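Cog5 (Kluyveromyces lactis, PDB 4U6U) probably acts in vesicle tethering at the Golgi as a subunit of the conserved oligomeric Golgi complex, this large C-terminal part forming a complex with Cog7. Local coordinates at residues L154-L165 / S178-I189. The protein carries 7 engineered substitutions. Sequence-based numbering, arbitrary orientation.
Sequences LSSKIQTTAQVL and SLDDAMENRNSI
Thr161 and Ala182 meet near the middle of a helical hairpin in the all-helical C-terminal region of Cog5, where 154-165 and 178-189, parts of helices 143-167 and 175-192, run antiparallel with their axes at 170°. With chi1 (to OG1) at -86°, CG2 of Thr161 points away from the backbone N and rests on CB of Ala182 at 3.6 Å. Small residues suit this level, because the CA atoms of the pair are just 5.4 Å apart. One turn along, the side chains of Asn185 and Thr161 pass each other in opposite directions, and OD1 of Asn185 accepts a bond from Asn121. Toward Leu154 the facing CA atoms draw apart, to 8.1 Å between those of Leu154 and Ile189, and longer chains fill the space. Lys157 leaves its helix with CG anti to the carbonyl carbon (chi1 -70°), then bends at its third and fourth torsions; the methylenes cover the neighbouring helix, CE lying 3.6 Å from CB of Ser188 and CD 3.8 Å from CG1 of Ile189. A long chain with a polar end fits here, since its NZ hydrogen-bonds to Cys118 O and Asn121 OD1, tying the hairpin to the C-terminal end of helix 92-118 and what follows it. With an alanine here, Ser188 and Ile189 would probably lose their aliphatic cover, and Cys118 O would be left without this donor. Beyond the lysine, Leu154 crosses Ile189 at about a right angle, methyl against methyl. Near the turn, CD2 of Leu165 lies 3.6 Å from Ser178 O, one methyl laid against the backbone of Ser178 and Leu179. The compact hydroxyl of Ser178 suits the close helix approach: its OG, also paired with Thr168 OG1, lies 3.0 Å from Val164 O.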
loop_
_atom_site.group_PDB
_atom_site.type_symbol
_atom_site.label_atom_id
_atom_site.label_comp_id
_atom_site.label_asym_id
_atom_site.label_seq_id
_atom_site.Cartn_x
_atom_site.Cartn_y
_atom_site.Cartn_z
ATOM N N LEU B 154 12.266 -9.322 7.170
ATOM C CA LEU B 154 13.717 -9.355 7.149
ATOM C C LEU B 154 14.251 -9.449 8.574
ATOM O O LEU B 154 15.087 -10.303 8.886
ATOM C CB LEU B 154 14.268 -8.112 6.446
ATOM C CG LEU B 154 15.788 -8.003 6.315
ATOM C CD1 LEU B 154 16.346 -9.166 5.537
ATOM C CD2 LEU B 154 16.189 -6.698 5.659
ATOM N N SER B 155 13.737 -8.577 9.435
ATOM C CA SER B 155 14.141 -8.529 10.830
ATOM C C SER B 155 13.880 -9.868 11.537
ATOM O O SER B 155 14.559 -10.225 12.499
ATOM C CB SER B 155 13.421 -7.382 11.535
ATOM O OG SER B 155 14.068 -7.049 12.749
ATOM N N SER B 156 12.900 -10.615 11.049
ATOM C CA SER B 156 12.544 -11.886 11.664
ATOM C C SER B 156 13.544 -12.959 11.268
ATOM O O SER B 156 13.935 -13.788 12.090
ATOM C CB SER B 156 11.121 -12.300 11.262
ATOM O OG SER B 156 10.725 -13.521 11.866
ATOM N N LYS B 157 13.953 -12.955 10.004
ATOM C CA LYS B 157 14.911 -13.952 9.550
ATOM C C LYS B 157 16.279 -13.734 10.210
ATOM O O LYS B 157 16.893 -14.695 10.676
ATOM C CB LYS B 157 15.039 -13.933 8.024
ATOM C CG LYS B 157 13.807 -14.451 7.286
ATOM C CD LYS B 157 13.944 -14.310 5.757
ATOM C CE LYS B 157 13.655 -15.617 5.004
ATOM N NZ LYS B 157 12.451 -16.350 5.504
ATOM N N ILE B 158 16.738 -12.483 10.284
ATOM C CA ILE B 158 18.004 -12.187 10.961
ATOM C C ILE B 158 17.926 -12.692 12.407
ATOM O O ILE B 158 18.860 -13.327 12.886
ATOM C CB ILE B 158 18.411 -10.663 10.901
ATOM C CG1 ILE B 158 17.714 -9.809 11.956
ATOM C CG2 ILE B 158 18.165 -10.088 9.515
ATOM C CD1 ILE B 158 17.917 -8.313 11.762
ATOM N N GLN B 159 16.802 -12.450 13.079
ATOM C CA GLN B 159 16.637 -12.858 14.466
ATOM C C GLN B 159 16.716 -14.378 14.633
ATOM O O GLN B 159 17.407 -14.860 15.520
ATOM C CB GLN B 159 15.309 -12.339 15.014
ATOM C CG GLN B 159 15.270 -12.155 16.525
ATOM C CD GLN B 159 14.179 -12.981 17.182
ATOM O OE1 GLN B 159 14.298 -14.202 17.315
ATOM N NE2 GLN B 159 13.105 -12.316 17.596
ATOM N N THR B 160 16.012 -15.131 13.789
ATOM C CA THR B 160 15.996 -16.597 13.905
ATOM C C THR B 160 17.364 -17.229 13.618
ATOM O O THR B 160 17.795 -18.146 14.328
ATOM C CB THR B 160 14.929 -17.223 12.979
ATOM O OG1 THR B 160 13.745 -17.486 13.740
ATOM C CG2 THR B 160 15.408 -18.536 12.412
ATOM N N THR B 161 18.037 -16.756 12.573
ATOM C CA THR B 161 19.346 -17.297 12.217
ATOM C C THR B 161 20.445 -16.890 13.201
ATOM O O THR B 161 21.243 -17.729 13.634
ATOM C CB THR B 161 19.735 -16.894 10.775
ATOM O OG1 THR B 161 19.176 -17.854 9.864
ATOM C CG2 THR B 161 21.233 -16.910 10.595
ATOM N N ALA B 162 20.461 -15.617 13.582
ATOM C CA ALA B 162 21.418 -15.129 14.569
ATOM C C ALA B 162 21.309 -15.934 15.860
ATOM O O ALA B 162 22.313 -16.239 16.514
ATOM C CB ALA B 162 21.193 -13.679 14.840
ATOM N N GLN B 163 20.077 -16.253 16.225
ATOM C CA GLN B 163 19.797 -17.091 17.379
ATOM C C GLN B 163 20.312 -18.535 17.212
ATOM O O GLN B 163 20.870 -19.101 18.151
ATOM C CB GLN B 163 18.295 -17.081 17.637
ATOM C CG GLN B 163 17.808 -17.914 18.790
ATOM C CD GLN B 163 16.291 -17.873 18.898
ATOM O OE1 GLN B 163 15.624 -17.070 18.233
ATOM N NE2 GLN B 163 15.737 -18.747 19.731
ATOM N N VAL B 164 20.124 -19.130 16.032
ATOM C CA VAL B 164 20.525 -20.523 15.820
ATOM C C VAL B 164 22.052 -20.683 15.803
ATOM O O VAL B 164 22.565 -21.732 16.191
ATOM C CB VAL B 164 19.922 -21.124 14.521
ATOM C CG1 VAL B 164 20.744 -20.764 13.297
ATOM C CG2 VAL B 164 19.837 -22.643 14.647
ATOM N N LEU B 165 22.773 -19.660 15.343
ATOM C CA LEU B 165 24.238 -19.675 15.380
ATOM C C LEU B 165 24.765 -19.581 16.811
ATOM O O LEU B 165 25.625 -20.362 17.214
ATOM C CB LEU B 165 24.826 -18.530 14.560
ATOM C CG LEU B 165 24.707 -18.558 13.041
ATOM C CD1 LEU B 165 25.277 -17.269 12.478
ATOM C CD2 LEU B 165 25.400 -19.779 12.442
ATOM N N SER B 178 24.692 -25.320 12.129
ATOM C CA SER B 178 24.134 -23.986 12.306
ATOM C C SER B 178 24.481 -23.083 11.124
ATOM O O SER B 178 23.637 -22.346 10.613
ATOM C CB SER B 178 24.633 -23.369 13.613
ATOM O OG SER B 178 23.979 -23.974 14.714
ATOM N N LEU B 179 25.737 -23.159 10.702
ATOM C CA LEU B 179 26.267 -22.370 9.594
ATOM C C LEU B 179 25.548 -22.709 8.274
ATOM O O LEU B 179 25.571 -21.930 7.315
ATOM C CB LEU B 179 27.777 -22.596 9.497
ATOM C CG LEU B 179 28.682 -21.548 8.858
ATOM C CD1 LEU B 179 28.351 -20.178 9.362
ATOM C CD2 LEU B 179 30.109 -21.884 9.227
ATOM N N ASP B 180 24.970 -23.907 8.216
ATOM C CA ASP B 180 24.122 -24.320 7.098
ATOM C C ASP B 180 22.731 -23.669 7.170
ATOM O O ASP B 180 22.252 -23.109 6.185
ATOM C CB ASP B 180 23.982 -25.844 7.068
ATOM C CG ASP B 180 25.202 -26.534 6.475
ATOM O OD1 ASP B 180 26.028 -25.846 5.834
ATOM O OD2 ASP B 180 25.335 -27.766 6.655
ATOM N N ASP B 181 22.095 -23.741 8.343
ATOM C CA ASP B 181 20.795 -23.101 8.587
ATOM C C ASP B 181 20.816 -21.610 8.313
ATOM O O ASP B 181 19.782 -21.026 8.023
ATOM C CB ASP B 181 20.321 -23.338 10.018
ATOM C CG ASP B 181 19.869 -24.755 10.249
ATOM O OD1 ASP B 181 19.466 -25.402 9.262
ATOM O OD2 ASP B 181 19.926 -25.224 11.409
ATOM N N ALA B 182 21.971 -20.979 8.485
ATOM C CA ALA B 182 22.117 -19.566 8.153
ATOM C C ALA B 182 22.052 -19.352 6.631
ATOM O O ALA B 182 21.484 -18.370 6.147
ATOM C CB ALA B 182 23.412 -19.027 8.710
ATOM N N MET B 183 22.653 -20.267 5.881
ATOM C CA MET B 183 22.618 -20.201 4.426
ATOM C C MET B 183 21.224 -20.504 3.880
ATOM O O MET B 183 20.851 -20.011 2.811
ATOM C CB MET B 183 23.652 -21.152 3.833
ATOM C CG MET B 183 25.034 -20.533 3.720
ATOM S SD MET B 183 25.089 -19.312 2.397
ATOM C CE MET B 183 24.420 -20.278 1.051
ATOM N N GLU B 184 20.468 -21.323 4.613
ATOM C CA GLU B 184 19.072 -21.625 4.274
ATOM C C GLU B 184 18.244 -20.356 4.111
ATOM O O GLU B 184 17.549 -20.177 3.108
ATOM C CB GLU B 184 18.437 -22.496 5.358
ATOM C CG GLU B 184 18.980 -23.899 5.442
ATOM C CD GLU B 184 18.105 -24.869 4.698
ATOM O OE1 GLU B 184 18.540 -26.019 4.463
ATOM O OE2 GLU B 184 16.972 -24.467 4.354
ATOM N N ASN B 185 18.333 -19.489 5.118
ATOM C CA ASN B 185 17.645 -18.205 5.135
ATOM C C ASN B 185 18.267 -17.244 4.128
ATOM O O ASN B 185 17.550 -16.532 3.419
ATOM C CB ASN B 185 17.673 -17.587 6.545
ATOM C CG ASN B 185 16.581 -18.141 7.465
ATOM O OD1 ASN B 185 15.871 -19.090 7.128
ATOM N ND2 ASN B 185 16.452 -17.539 8.638
ATOM N N ARG B 186 19.601 -17.227 4.090
ATOM C CA ARG B 186 20.377 -16.409 3.150
ATOM C C ARG B 186 19.879 -16.598 1.728
ATOM O O ARG B 186 19.747 -15.631 0.970
ATOM C CB ARG B 186 21.868 -16.768 3.241
ATOM C CG ARG B 186 22.655 -16.815 1.920
ATOM C CD ARG B 186 22.989 -15.408 1.408
ATOM N NE ARG B 186 23.993 -15.401 0.343
ATOM C CZ ARG B 186 23.825 -15.914 -0.878
ATOM N NH1 ARG B 186 22.674 -16.475 -1.233
ATOM N NH2 ARG B 186 24.811 -15.842 -1.762
ATOM N N ASN B 187 19.631 -17.858 1.376
ATOM C CA ASN B 187 19.060 -18.222 0.084
ATOM C C ASN B 187 17.620 -17.735 -0.082
ATOM O O ASN B 187 17.249 -17.246 -1.151
ATOM C CB ASN B 187 19.134 -19.736 -0.117
ATOM C CG ASN B 187 20.513 -20.191 -0.554
ATOM O OD1 ASN B 187 21.328 -19.382 -1.006
ATOM N ND2 ASN B 187 20.780 -21.490 -0.432
ATOM N N SER B 188 16.819 -17.864 0.978
ATOM C CA SER B 188 15.426 -17.416 0.958
ATOM C C SER B 188 15.364 -15.925 0.694
ATOM O O SER B 188 14.439 -15.434 0.058
ATOM C CB SER B 188 14.726 -17.732 2.285
ATOM O OG SER B 188 13.981 -18.933 2.200
ATOM N N ILE B 189 16.366 -15.214 1.193
ATOM C CA ILE B 189 16.482 -13.778 0.996
ATOM C C ILE B 189 16.980 -13.472 -0.413
ATOM O O ILE B 189 16.577 -12.475 -1.026
ATOM C CB ILE B 189 17.407 -13.158 2.060
ATOM C CG1 ILE B 189 16.729 -13.266 3.423
ATOM C CG2 ILE B 189 17.732 -11.704 1.754
ATOM C CD1 ILE B 189 17.422 -12.515 4.493
#